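Local coordinates for protein disulfide oxidoreductase (Xylella fastidiosa, PDB 2REM) that probably acts as a periplasmic thiol-disulfide oxidoreductase of the DsbA type, using a thioredoxin-like redox centre to introduce disulfide bonds into exported proteins, at residues A[53-58]-A[185-190]; A[84-89]-A[116-121]; A[65-70]-A[154-159]; A[9-14]-A[179-184]; A[73-78]-A[139-144]. All blocks are in the same frame, centred on the assembly; numbering follows the deposited sequence.

Contact 1 (A[53-58]-A[185-190])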
# COMPACT_ATOMS: atom_id res chain seq x y z
N ARG A 53 1.69 -15.76 -4.24
CA ARG A 53 1.56 -16.59 -5.43
C ARG A 53 2.38 -16.09 -6.64
O ARG A 53 2.45 -16.78 -7.65
CB ARG A 53 0.08 -16.62 -5.86
CG ARG A 53 -0.78 -17.62 -5.10
CD ARG A 53 -2.07 -17.95 -5.87
NE ARG A 53 -2.79 -16.79 -6.40
CZ ARG A 53 -3.64 -16.03 -5.71
NH1 ARG A 53 -3.87 -16.26 -4.42
NH2 ARG A 53 -4.27 -15.02 -6.30
N GLN A 54 2.97 -14.90 -6.55
CA GLN A 54 3.57 -14.26 -7.74
C GLN A 54 4.95 -14.80 -8.07
O GLN A 54 5.68 -15.21 -7.17
CB GLN A 54 3.63 -12.74 -7.58
CG GLN A 54 2.26 -12.08 -7.49
CD GLN A 54 1.31 -12.60 -8.55
OE1 GLN A 54 0.29 -13.23 -8.24
NE2 GLN A 54 1.65 -12.36 -9.82
N ALA A 55 5.30 -14.79 -9.35
CA ALA A 55 6.67 -15.12 -9.78
C ALA A 55 7.69 -14.14 -9.21
O ALA A 55 7.33 -13.08 -8.69
CB ALA A 55 6.75 -15.21 -11.31
N LYS A 56 8.97 -14.49 -9.30
CA LYS A 56 10.03 -13.71 -8.65
C LYS A 56 10.25 -12.34 -9.29
O LYS A 56 10.78 -11.43 -8.65
CB LYS A 56 11.36 -14.47 -8.64
CG LYS A 56 11.41 -15.68 -7.71
CD LYS A 56 12.49 -16.67 -8.19
CE LYS A 56 13.83 -16.52 -7.45
NZ LYS A 56 14.09 -15.12 -6.96
N ASP A 57 9.87 -12.21 -10.55
CA ASP A 57 9.97 -10.92 -11.24
C ASP A 57 8.92 -9.90 -10.78
O ASP A 57 8.97 -8.74 -11.18
CB ASP A 57 9.95 -11.11 -12.76
CG ASP A 57 8.65 -11.71 -13.27
OD1 ASP A 57 7.82 -12.13 -12.44
OD2 ASP A 57 8.48 -11.78 -14.50
N VAL A 58 7.96 -10.33 -9.96
CA VAL A 58 7.02 -9.38 -9.34
C VAL A 58 7.58 -8.78 -8.04
O VAL A 58 7.98 -9.51 -7.12
CB VAL A 58 5.58 -9.98 -9.11
CG1 VAL A 58 4.65 -8.95 -8.42
CG2 VAL A 58 4.96 -10.41 -10.43
N ARG A 185 1.04 -8.99 -19.14
CA ARG A 185 1.26 -8.18 -20.32
C ARG A 185 2.61 -7.46 -20.24
O ARG A 185 3.32 -7.39 -21.23
CB ARG A 185 0.12 -7.19 -20.53
CG ARG A 185 0.17 -6.52 -21.89
CD ARG A 185 -0.95 -5.56 -22.10
NE ARG A 185 -0.95 -4.48 -21.12
CZ ARG A 185 -1.74 -3.42 -21.23
NH1 ARG A 185 -2.54 -3.31 -22.28
NH2 ARG A 185 -1.71 -2.47 -20.31
N GLU A 186 2.96 -6.94 -19.07
CA GLU A 186 4.30 -6.39 -18.82
C GLU A 186 5.38 -7.43 -19.01
O GLU A 186 6.42 -7.16 -19.63
CB GLU A 186 4.40 -5.83 -17.40
CG GLU A 186 3.52 -4.60 -17.18
CD GLU A 186 3.78 -3.53 -18.24
OE1 GLU A 186 2.96 -3.39 -19.18
OE2 GLU A 186 4.80 -2.84 -18.15
N ARG A 187 5.11 -8.63 -18.51
CA ARG A 187 6.06 -9.72 -18.65
C ARG A 187 6.29 -10.05 -20.13
O ARG A 187 7.43 -10.18 -20.60
CB ARG A 187 5.56 -10.92 -17.87
CG ARG A 187 6.55 -12.06 -17.81
CD ARG A 187 6.04 -13.15 -16.91
NE ARG A 187 6.06 -12.77 -15.50
CZ ARG A 187 5.00 -12.78 -14.70
NH1 ARG A 187 3.81 -13.14 -15.17
NH2 ARG A 187 5.13 -12.44 -13.43
N ALA A 188 5.20 -10.13 -20.90
CA ALA A 188 5.30 -10.43 -22.31
C ALA A 188 6.03 -9.31 -23.05
O ALA A 188 6.86 -9.58 -23.92
CB ALA A 188 3.92 -10.63 -22.89
N ALA A 189 5.69 -8.07 -22.71
CA ALA A 189 6.32 -6.90 -23.29
C ALA A 189 7.84 -6.90 -23.10
O ALA A 189 8.57 -6.39 -23.95
CB ALA A 189 5.73 -5.64 -22.69
N SER A 190 8.30 -7.49 -22.00
CA SER A 190 9.74 -7.59 -21.69
C SER A 190 10.48 -8.52 -22.65
O SER A 190 11.68 -8.34 -22.90
CB SER A 190 9.94 -8.05 -20.23
OG SER A 190 10.08 -9.48 -20.14
O HOH W 1 3.42 -13.53 -11.25

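Contact 2 (A[84-89]-A[116-121])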
# COMPACT_ATOMS: atom_id res chain seq x y z
N LEU A 84 10.97 0.16 10.98
CA LEU A 84 11.31 -0.59 12.20
C LEU A 84 11.26 -2.11 12.00
O LEU A 84 11.61 -2.86 12.88
CB LEU A 84 10.41 -0.13 13.36
CG LEU A 84 10.63 1.33 13.80
CD1 LEU A 84 9.55 1.87 14.72
CD2 LEU A 84 12.03 1.53 14.39
N GLY A 85 10.83 -2.55 10.82
CA GLY A 85 10.80 -3.96 10.47
C GLY A 85 9.65 -4.72 11.11
O GLY A 85 9.73 -5.94 11.29
N VAL A 86 8.59 -4.02 11.47
CA VAL A 86 7.45 -4.66 12.11
C VAL A 86 6.14 -4.44 11.35
O VAL A 86 5.07 -4.78 11.83
CB VAL A 86 7.27 -4.22 13.61
CG1 VAL A 86 8.52 -4.58 14.44
CG2 VAL A 86 6.91 -2.74 13.72
N ALA A 87 6.23 -3.86 10.15
CA ALA A 87 5.03 -3.59 9.36
C ALA A 87 4.36 -4.90 8.96
O ALA A 87 3.15 -5.09 9.19
CB ALA A 87 5.37 -2.75 8.12
N LYS A 88 5.14 -5.82 8.37
CA LYS A 88 4.56 -7.07 7.87
C LYS A 88 3.90 -7.86 9.01
O LYS A 88 2.82 -8.41 8.83
CB LYS A 88 5.62 -7.93 7.15
CG LYS A 88 6.18 -7.29 5.84
CD LYS A 88 6.88 -8.33 4.97
CE LYS A 88 7.45 -7.68 3.69
NZ LYS A 88 8.57 -6.74 4.04
N ARG A 89 4.55 -7.95 10.17
CA ARG A 89 4.00 -8.76 11.26
C ARG A 89 2.79 -8.09 11.94
O ARG A 89 2.02 -8.75 12.60
CB ARG A 89 5.07 -9.03 12.32
CG ARG A 89 5.61 -7.73 12.86
CD ARG A 89 6.53 -7.89 14.04
NE ARG A 89 7.53 -8.92 13.86
CZ ARG A 89 8.57 -9.08 14.67
NH1 ARG A 89 8.77 -8.26 15.69
NH2 ARG A 89 9.43 -10.07 14.45
N VAL A 116 1.94 2.58 21.69
CA VAL A 116 1.43 1.50 22.54
C VAL A 116 1.18 0.29 21.66
O VAL A 116 1.57 -0.80 22.01
CB VAL A 116 0.17 1.91 23.35
CG1 VAL A 116 -0.49 0.71 24.01
CG2 VAL A 116 0.54 2.94 24.41
N PHE A 117 0.57 0.51 20.50
CA PHE A 117 0.30 -0.57 19.57
C PHE A 117 1.59 -1.31 19.18
O PHE A 117 1.69 -2.54 19.32
CB PHE A 117 -0.42 -0.04 18.32
CG PHE A 117 -0.65 -1.09 17.29
CD1 PHE A 117 -1.74 -1.95 17.39
CD2 PHE A 117 0.28 -1.30 16.27
CE1 PHE A 117 -1.95 -2.95 16.47
CE2 PHE A 117 0.08 -2.33 15.33
CZ PHE A 117 -1.05 -3.14 15.43
N TYR A 118 2.59 -0.54 18.72
CA TYR A 118 3.82 -1.14 18.25
C TYR A 118 4.68 -1.69 19.39
O TYR A 118 5.50 -2.59 19.17
CB TYR A 118 4.57 -0.14 17.35
CG TYR A 118 3.82 0.02 16.05
CD1 TYR A 118 3.78 -1.03 15.12
CD2 TYR A 118 3.12 1.19 15.76
CE1 TYR A 118 3.07 -0.92 13.92
CE2 TYR A 118 2.40 1.33 14.54
CZ TYR A 118 2.38 0.27 13.65
OH TYR A 118 1.71 0.39 12.46
N ALA A 119 4.46 -1.19 20.61
CA ALA A 119 5.09 -1.77 21.79
C ALA A 119 4.79 -3.28 21.86
O ALA A 119 5.59 -4.05 22.38
CB ALA A 119 4.63 -1.08 23.06
N GLY A 120 3.64 -3.68 21.32
CA GLY A 120 3.26 -5.08 21.31
C GLY A 120 4.14 -5.89 20.39
O GLY A 120 4.23 -7.11 20.52
N TYR A 121 4.79 -5.21 19.44
CA TYR A 121 5.70 -5.86 18.48
C TYR A 121 7.18 -5.64 18.83
O TYR A 121 8.06 -5.79 17.97
CB TYR A 121 5.36 -5.43 17.04
CG TYR A 121 3.98 -5.87 16.72
CD1 TYR A 121 3.74 -7.18 16.27
CD2 TYR A 121 2.88 -5.04 16.98
CE1 TYR A 121 2.44 -7.63 16.03
CE2 TYR A 121 1.59 -5.48 16.74
CZ TYR A 121 1.38 -6.76 16.27
OH TYR A 121 0.11 -7.20 16.07

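Contact 3 (A[65-70]-A[154-159])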
# COMPACT_ATOMS: atom_id res chain seq x y z
N ALA A 65 -1.63 5.38 1.54
CA ALA A 65 -2.33 6.52 1.02
C ALA A 65 -2.15 7.74 1.93
O ALA A 65 -2.60 7.76 3.10
CB ALA A 65 -3.85 6.19 0.83
N VAL A 66 -1.50 8.74 1.36
CA VAL A 66 -1.30 10.02 2.01
C VAL A 66 -2.34 10.94 1.43
O VAL A 66 -2.08 11.68 0.47
CB VAL A 66 0.14 10.55 1.85
CG1 VAL A 66 0.27 11.90 2.51
CG2 VAL A 66 1.12 9.55 2.49
N PHE A 67 -3.54 10.85 2.00
CA PHE A 67 -4.71 11.49 1.40
C PHE A 67 -5.14 12.68 2.26
O PHE A 67 -6.15 13.32 1.98
CB PHE A 67 -5.86 10.48 1.27
CG PHE A 67 -5.72 9.48 0.14
CD1 PHE A 67 -4.73 9.59 -0.83
CD2 PHE A 67 -6.65 8.44 0.04
CE1 PHE A 67 -4.64 8.66 -1.87
CE2 PHE A 67 -6.58 7.53 -0.99
CZ PHE A 67 -5.56 7.63 -1.95
N GLY A 68 -4.37 12.98 3.30
CA GLY A 68 -4.71 14.09 4.18
C GLY A 68 -5.55 13.59 5.33
O GLY A 68 -5.87 12.40 5.41
N GLY A 69 -5.92 14.50 6.22
CA GLY A 69 -6.76 14.17 7.37
C GLY A 69 -6.33 12.91 8.11
O GLY A 69 -5.16 12.74 8.47
N VAL A 70 -7.30 12.01 8.33
CA VAL A 70 -7.07 10.83 9.15
C VAL A 70 -6.10 9.84 8.51
O VAL A 70 -5.50 9.03 9.20
CB VAL A 70 -8.39 10.08 9.52
CG1 VAL A 70 -9.32 11.00 10.33
CG2 VAL A 70 -9.10 9.54 8.27
N VAL A 154 -8.48 7.16 -7.06
CA VAL A 154 -9.74 7.54 -6.45
C VAL A 154 -10.00 6.41 -5.45
O VAL A 154 -10.48 5.31 -5.82
CB VAL A 154 -10.87 7.68 -7.50
CG1 VAL A 154 -12.25 7.78 -6.86
CG2 VAL A 154 -10.63 8.89 -8.37
N GLY A 155 -9.63 6.65 -4.20
CA GLY A 155 -9.91 5.70 -3.15
C GLY A 155 -8.92 4.56 -3.10
O GLY A 155 -7.96 4.49 -3.89
N THR A 156 -9.18 3.66 -2.16
CA THR A 156 -8.29 2.56 -1.88
C THR A 156 -9.17 1.34 -1.62
O THR A 156 -10.34 1.48 -1.30
CB THR A 156 -7.47 2.87 -0.58
OG1 THR A 156 -8.38 3.20 0.47
CG2 THR A 156 -6.50 4.02 -0.81
N PRO A 157 -8.62 0.12 -1.80
CA PRO A 157 -7.28 -0.11 -2.31
C PRO A 157 -7.16 0.22 -3.79
O PRO A 157 -8.12 0.08 -4.55
CB PRO A 157 -7.10 -1.62 -2.13
CG PRO A 157 -8.49 -2.17 -2.21
CD PRO A 157 -9.30 -1.14 -1.45
N THR A 158 -5.98 0.64 -4.19
CA THR A 158 -5.71 0.87 -5.60
C THR A 158 -4.43 0.14 -5.97
O THR A 158 -3.38 0.33 -5.34
CB THR A 158 -5.57 2.36 -5.90
OG1 THR A 158 -6.85 2.97 -5.76
CG2 THR A 158 -5.09 2.60 -7.33
N ILE A 159 -4.54 -0.70 -6.98
CA ILE A 159 -3.40 -1.43 -7.51
C ILE A 159 -2.83 -0.67 -8.72
O ILE A 159 -3.58 -0.23 -9.61
CB ILE A 159 -3.79 -2.86 -7.93
CG1 ILE A 159 -4.35 -3.64 -6.73
CG2 ILE A 159 -2.57 -3.55 -8.60
CD1 ILE A 159 -3.36 -3.82 -5.57

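Contact 4 (A[9-14]-A[179-184])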
# COMPACT_ATOMS: atom_id res chain seq x y z
N GLU A 9 -11.98 0.97 -18.69
CA GLU A 9 -13.02 0.20 -17.98
C GLU A 9 -12.41 -0.50 -16.80
O GLU A 9 -12.88 -0.39 -15.68
CB GLU A 9 -13.68 -0.87 -18.87
CG GLU A 9 -14.21 -0.44 -20.19
CD GLU A 9 -14.89 -1.59 -20.92
OE1 GLU A 9 -14.81 -2.75 -20.41
OE2 GLU A 9 -15.51 -1.36 -21.99
N ASP A 10 -11.33 -1.23 -17.06
CA ASP A 10 -10.72 -2.10 -16.06
C ASP A 10 -9.44 -1.54 -15.48
O ASP A 10 -9.00 -1.94 -14.42
CB ASP A 10 -10.49 -3.47 -16.68
CG ASP A 10 -11.77 -4.05 -17.23
OD1 ASP A 10 -12.67 -4.33 -16.43
OD2 ASP A 10 -11.89 -4.20 -18.46
N TYR A 11 -8.81 -0.62 -16.21
CA TYR A 11 -7.62 0.04 -15.71
C TYR A 11 -7.49 1.33 -16.50
O TYR A 11 -8.10 1.48 -17.55
CB TYR A 11 -6.35 -0.85 -15.87
CG TYR A 11 -5.99 -1.10 -17.33
CD1 TYR A 11 -5.13 -0.23 -18.03
CD2 TYR A 11 -6.53 -2.20 -18.02
CE1 TYR A 11 -4.82 -0.46 -19.37
CE2 TYR A 11 -6.21 -2.43 -19.36
CZ TYR A 11 -5.36 -1.55 -20.03
OH TYR A 11 -5.05 -1.75 -21.35
N VAL A 12 -6.69 2.27 -15.99
CA VAL A 12 -6.36 3.45 -16.75
C VAL A 12 -4.85 3.58 -16.79
O VAL A 12 -4.13 3.00 -15.97
CB VAL A 12 -7.03 4.73 -16.17
CG1 VAL A 12 -8.57 4.71 -16.37
CG2 VAL A 12 -6.69 4.88 -14.69
N GLU A 13 -4.36 4.35 -17.74
CA GLU A 13 -2.95 4.55 -17.89
C GLU A 13 -2.60 5.87 -17.25
O GLU A 13 -3.24 6.89 -17.52
CB GLU A 13 -2.52 4.54 -19.36
CG GLU A 13 -0.97 4.45 -19.44
CD GLU A 13 -0.41 4.29 -20.84
OE1 GLU A 13 0.83 4.49 -20.99
OE2 GLU A 13 -1.19 3.97 -21.77
N ILE A 14 -1.57 5.83 -16.43
CA ILE A 14 -1.04 7.00 -15.75
C ILE A 14 -0.07 7.72 -16.69
O ILE A 14 0.96 7.15 -17.06
CB ILE A 14 -0.34 6.56 -14.45
CG1 ILE A 14 -1.35 5.89 -13.53
CG2 ILE A 14 0.41 7.74 -13.79
CD1 ILE A 14 -0.72 4.86 -12.57
N THR A 179 -5.09 -7.17 -12.50
CA THR A 179 -3.68 -7.05 -12.14
C THR A 179 -2.89 -8.17 -12.82
O THR A 179 -1.84 -7.91 -13.41
CB THR A 179 -3.48 -7.11 -10.62
OG1 THR A 179 -4.24 -6.08 -10.01
CG2 THR A 179 -2.00 -6.92 -10.26
N ASP A 180 -3.39 -9.40 -12.73
CA ASP A 180 -2.77 -10.56 -13.40
C ASP A 180 -2.57 -10.30 -14.88
O ASP A 180 -1.49 -10.53 -15.42
CB ASP A 180 -3.61 -11.82 -13.23
CG ASP A 180 -3.54 -12.38 -11.85
OD1 ASP A 180 -2.61 -12.03 -11.10
OD2 ASP A 180 -4.41 -13.20 -11.52
N TYR A 181 -3.63 -9.83 -15.53
CA TYR A 181 -3.56 -9.50 -16.96
C TYR A 181 -2.45 -8.47 -17.24
O TYR A 181 -1.65 -8.66 -18.17
CB TYR A 181 -4.92 -8.98 -17.49
CG TYR A 181 -4.80 -8.22 -18.78
CD1 TYR A 181 -4.66 -6.84 -18.79
CD2 TYR A 181 -4.78 -8.89 -20.01
CE1 TYR A 181 -4.53 -6.13 -19.98
CE2 TYR A 181 -4.63 -8.21 -21.20
CZ TYR A 181 -4.51 -6.82 -21.17
OH TYR A 181 -4.38 -6.12 -22.34
N LEU A 182 -2.41 -7.40 -16.45
CA LEU A 182 -1.43 -6.32 -16.64
C LEU A 182 -0.03 -6.79 -16.33
O LEU A 182 0.92 -6.41 -17.03
CB LEU A 182 -1.74 -5.11 -15.75
CG LEU A 182 -3.04 -4.34 -16.02
CD1 LEU A 182 -3.27 -3.37 -14.87
CD2 LEU A 182 -2.94 -3.62 -17.37
N VAL A 183 0.11 -7.60 -15.27
CA VAL A 183 1.43 -8.17 -14.94
C VAL A 183 1.91 -9.10 -16.06
O VAL A 183 3.05 -9.02 -16.49
CB VAL A 183 1.42 -8.92 -13.60
CG1 VAL A 183 2.67 -9.81 -13.49
CG2 VAL A 183 1.33 -7.93 -12.40
N SER A 184 1.03 -9.97 -16.55
CA SER A 184 1.42 -10.84 -17.66
C SER A 184 1.77 -10.07 -18.92
O SER A 184 2.68 -10.46 -19.68
CB SER A 184 0.30 -11.82 -17.96
OG SER A 184 0.19 -12.71 -16.87
O HOH W 2 -6.08 -4.00 -22.34

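Contact 5 (A[73-78]-A[139-144])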
# COMPACT_ATOMS: atom_id res chain seq x y z
N PRO A 73 -1.66 10.21 9.61
CA PRO A 73 -1.05 9.51 10.74
C PRO A 73 -0.86 8.03 10.49
O PRO A 73 0.17 7.45 10.87
CB PRO A 73 -2.06 9.74 11.88
CG PRO A 73 -2.70 11.01 11.56
CD PRO A 73 -2.82 11.02 10.05
N PHE A 74 -1.84 7.40 9.83
CA PHE A 74 -1.73 5.98 9.57
C PHE A 74 -0.78 5.63 8.45
O PHE A 74 -0.18 4.55 8.44
CB PHE A 74 -3.11 5.37 9.34
CG PHE A 74 -3.88 5.27 10.58
CD1 PHE A 74 -3.60 4.25 11.49
CD2 PHE A 74 -4.84 6.23 10.92
CE1 PHE A 74 -4.30 4.14 12.70
CE2 PHE A 74 -5.53 6.13 12.12
CZ PHE A 74 -5.24 5.07 13.02
N ALA A 75 -0.62 6.56 7.51
CA ALA A 75 0.42 6.40 6.51
C ALA A 75 1.76 6.42 7.22
O ALA A 75 2.65 5.63 6.94
CB ALA A 75 0.37 7.53 5.50
N ARG A 76 1.92 7.39 8.11
CA ARG A 76 3.15 7.54 8.84
C ARG A 76 3.39 6.34 9.78
O ARG A 76 4.53 5.88 9.92
CB ARG A 76 3.14 8.89 9.57
CG ARG A 76 4.49 9.49 9.76
CD ARG A 76 4.36 10.90 10.36
NE ARG A 76 3.93 11.89 9.38
CZ ARG A 76 4.70 12.51 8.50
NH1 ARG A 76 4.15 13.41 7.69
NH2 ARG A 76 6.03 12.24 8.42
N ALA A 77 2.32 5.84 10.39
CA ALA A 77 2.38 4.63 11.20
C ALA A 77 2.95 3.47 10.38
O ALA A 77 3.87 2.81 10.80
CB ALA A 77 1.00 4.24 11.72
N TYR A 78 2.35 3.22 9.22
CA TYR A 78 2.85 2.16 8.36
C TYR A 78 4.33 2.32 8.06
O TYR A 78 5.10 1.38 8.18
CB TYR A 78 2.08 2.11 7.03
CG TYR A 78 2.73 1.09 6.12
CD1 TYR A 78 2.54 -0.28 6.34
CD2 TYR A 78 3.58 1.50 5.07
CE1 TYR A 78 3.18 -1.23 5.54
CE2 TYR A 78 4.21 0.56 4.25
CZ TYR A 78 4.01 -0.79 4.50
OH TYR A 78 4.62 -1.72 3.71
N LYS A 139 10.74 11.28 4.68
CA LYS A 139 11.15 10.97 3.30
C LYS A 139 10.20 9.98 2.59
O LYS A 139 9.72 10.26 1.49
CB LYS A 139 12.59 10.48 3.25
CG LYS A 139 13.06 10.15 1.87
CD LYS A 139 14.46 9.59 1.91
CE LYS A 139 14.86 9.13 0.51
NZ LYS A 139 16.30 8.85 0.53
N ARG A 140 9.95 8.84 3.23
CA ARG A 140 9.04 7.83 2.69
C ARG A 140 7.61 8.36 2.57
O ARG A 140 6.89 8.04 1.62
CB ARG A 140 9.04 6.59 3.61
CG ARG A 140 10.41 5.96 3.65
CD ARG A 140 10.39 4.69 4.43
NE ARG A 140 11.72 4.13 4.46
CZ ARG A 140 12.00 2.85 4.62
NH1 ARG A 140 11.03 1.96 4.75
NH2 ARG A 140 13.27 2.47 4.64
N PHE A 141 7.22 9.17 3.56
CA PHE A 141 5.89 9.80 3.54
C PHE A 141 5.75 10.74 2.35
O PHE A 141 4.75 10.71 1.61
CB PHE A 141 5.68 10.54 4.88
CG PHE A 141 4.36 11.25 4.99
CD1 PHE A 141 3.29 10.65 5.65
CD2 PHE A 141 4.21 12.54 4.46
CE1 PHE A 141 2.07 11.34 5.76
CE2 PHE A 141 3.01 13.24 4.59
CZ PHE A 141 1.94 12.64 5.24
N GLN A 142 6.76 11.57 2.11
CA GLN A 142 6.75 12.42 0.93
C GLN A 142 6.78 11.60 -0.37
O GLN A 142 6.12 11.95 -1.33
CB GLN A 142 7.88 13.43 0.98
CG GLN A 142 7.70 14.48 2.08
CD GLN A 142 6.36 15.18 2.01
OE1 GLN A 142 5.77 15.33 0.92
NE2 GLN A 142 5.85 15.61 3.16
N ALA A 143 7.54 10.51 -0.38
CA ALA A 143 7.61 9.68 -1.59
C ALA A 143 6.23 9.07 -1.85
O ALA A 143 5.77 9.03 -2.99
CB ALA A 143 8.65 8.60 -1.42
N ALA A 144 5.58 8.59 -0.79
CA ALA A 144 4.22 8.02 -0.90
C ALA A 144 3.22 9.06 -1.37
O ALA A 144 2.37 8.78 -2.22
CB ALA A 144 3.78 7.42 0.43

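Contact 1 (A[53-58]-A[185-190])
A55 opens the contact: its CB sits 3.8 Å from NH2 of R187, and its backbone N donates to a water that also accepts from R187 NH2, each bond being 3.0 Å long. A55 starts a type I beta turn closed by the bond from V58 N to A55 O. The small methyl leaves room for the long arginine to come up to the turn. D57 carries the charge. Its CG lies between the backbone N and the carbonyl carbon (chi1 63°), which turns the carboxylate to the helix. R187 holds it side-on with two nitrogens: R187 NE donates to D57 OD2 at 2.8 Å on the syn lone pair, and R187 NH2 to D57 OD1 at 2.9 Å, the two groups being nearly coplanar. Both bonds are almost straight, and together they fix the rotation of guanidinium and carboxylate. V58 brings CG2 to the guanidinium edge, 3.6 Å from R187 NH2. This surface salt bridge ties the last turns of helix 172-190 to the link between helix 38-52 and strand 58-64. Strand 27-33 packs against it, I27 touching both D57 and R187 and sharing a backbone hydrogen bond with D57.

Contact 2 (A[84-89]-A[116-121])
V86 and R89 pack against Y118 and Y121 in a partly buried, mainly apolar contact between the start of helix 87-101 and the end of helix 111-119. The backbones come nearest at V86 and Y121, whose CA atoms are 6.7 Å apart. V86 turns its two branches to different partners: CG2 lies 3.8 Å from CD1 of Y118, at a slant to the ring, while CG1 comes equally close to the carbonyl O of Y121. A beta-branched, wholly apolar residue suits this place because its two methyls serve two tyrosines at once.

G85, with phi 76°, ends the preceding helix in a Schellman motif, a backbone state that glycine adopts readily, and V86 follows directly at the N-cap position of helix 87-101. Both helices belong to the all-helical part that DsbA proteins carry as an insertion in the thioredoxin fold. V86 also touches V123, and the Y118 ring meets F128 in a nearly parallel arrangement, so the apolar packing runs on towards helix 125-132.

Y121 adds its CB, 4.1 Å from CB of V86. The aliphatic CG and CD of R89, an exposed residue, lie alongside Y121 CD1, which is 3.6 Å from R89 CD. A long, flexible arginine suits such a place, since its methylenes can pack on a ring; here the two side chains run antiparallel to each other. A bend at chi3 (47°) brings the guanidinium edge round to the Y121 carbonyl, with R89 NH1 3.4 Å from Y121 O.

Contact 3 (A[65-70]-A[154-159])
Two irregular segments meet near A65 and T156, whose CA atoms are 7.7 Å apart and the closest pair of the contact. The residues 65-70 lead from strand 58-64 into helix 71-83. On the other side, the loop residues V154 to P157 run into strand 158-161. The second segment makes two unusual backbone steps: G155 takes positive phi (81°), a conformation easily adopted without a side chain, and the peptide bond between T156 and P157 is cis. The bend between them is held by T158, whose OG1 donates to the carbonyl O of G155 at 2.7 Å, from a position tilted off the carbonyl plane.

This is the cis-proline loop of the thioredoxin fold, which in this family lies beside the CxxC motif. In keeping with that, the side chain of T156 touches C37, one of the two cysteines predicted to form the redox-active disulfide, which is not formed in this structure.

The side-chain contact is made mainly by one methyl group. CG2 of T156 stands anti to its own carbonyl carbon and points into the corner between A65 and F67. It is 3.8 Å from CB of A65 and 3.5 Å from CE2 of F67, approaching the ring at a slant. F67 comes from the opposite direction, and its ring edge brings F67 CE2 to 4.3 Å from G155 C. The A65 methyl lies over the centre of the F67 ring, 3.4 Å above its plane, and a residue this small lets the ring fold back over the chain. W71 meets the same phenylalanine, its ring plane at a steep angle, and also touches T156.

Contact 4 (A[9-14]-A[179-184])
The apolar part of the contact is carried by Y11, whose ring takes the CD2 methyl of L182 on one face. This is a CH-pi contact: the methyl carbon stands 3.8 Å from the ring centroid and only 6° off the normal, so it is nearly equidistant from all six ring carbons. Tyrosine suits the place by offering a broad face to the leucine and a hydroxyl for polar partners. The other methyl, CD1, reaches CB of Y11 at 4.1 Å. A branched leucine thus spans both the ring and its stem. Y181 adds its CE1, 4.1 Å from CE2 of Y11, the two rings meeting at a slant.

Y11 belongs to strand 11-13, at one edge of the central sheet, and helix 172-190 is the C-terminal helix packed on that sheet. L182 reaches further over it, touching V161, Y165 and V167 of the neighbouring strands.

Polar bonding sits at the ring ends. A water lies 2.7 Å from OH of Y11 and equally far from OH of Y181, joining the two phenols. Y181 can reach it because its CG is anti to the backbone N (chi1 161°). The Y11 hydroxyl is also hydrogen-bonded to NH1 of R185, one helical turn further on.

Contact 5 (A[73-78]-A[139-144])
The cation-pi interaction of R76 with F141 dominates this contact. The guanidinium lies flat on the phenyl ring, the planes 23° apart and CZ 3.8 Å from the ring centroid. NH1 is the atom over the centre, 3.1 Å above the plane, and CE2 and CD2 are the ring carbons nearest to it. R76 gets there by running out with CG anti to the backbone N and then bending at chi3 (-76°), which lays its end across the phenylalanine. A carboxylate also holds the group: NH2 forms a salt bridge with E138, one turn before F141 on helix 135-151, so ring and carboxylate of the same helix grip one arginine.

The two helices, 71-83 and 135-151, approach to 6.4 Å between CA atoms of R76 and F141. Helix 135-151 touches both helix 71-83, through F141, and the central sheet, through A144 on V63 of strand 58-64, consistent with a DsbA fold in which inserted helices pack against a thioredoxin-like core.

Apolar packing completes the contact. The methyl of A75 meets CE1 of F141 at 4.2 Å, its small size allowing the ring to sit close to helix 71-83. The same phenylalanine touches L79 on that helix and V66 of the preceding loop.

How the contacts relate
Contacts 1 and 4 lie on the same side of the chain, their centres 13 Å apart, and share helix 172-190. They also pack directly, V58 CG2 lying 3.9 Å from V183 CG1. Contact 3 adjoins the predicted redox centre. It meets contact 4 where I159 of the sheet packs on T179 of helix 172-190, and joins contact 5 through V66, whose CG1 is 3.3 Å from CZ of F141. Contact 5 in turn leads to contact 2, where A87 CB packs on Y78 CE1 at 3.7 Å. The far ends, contacts 2 and 4, are 33 Å apart between centres, one in the helical insertion and the other in the thioredoxin-like part.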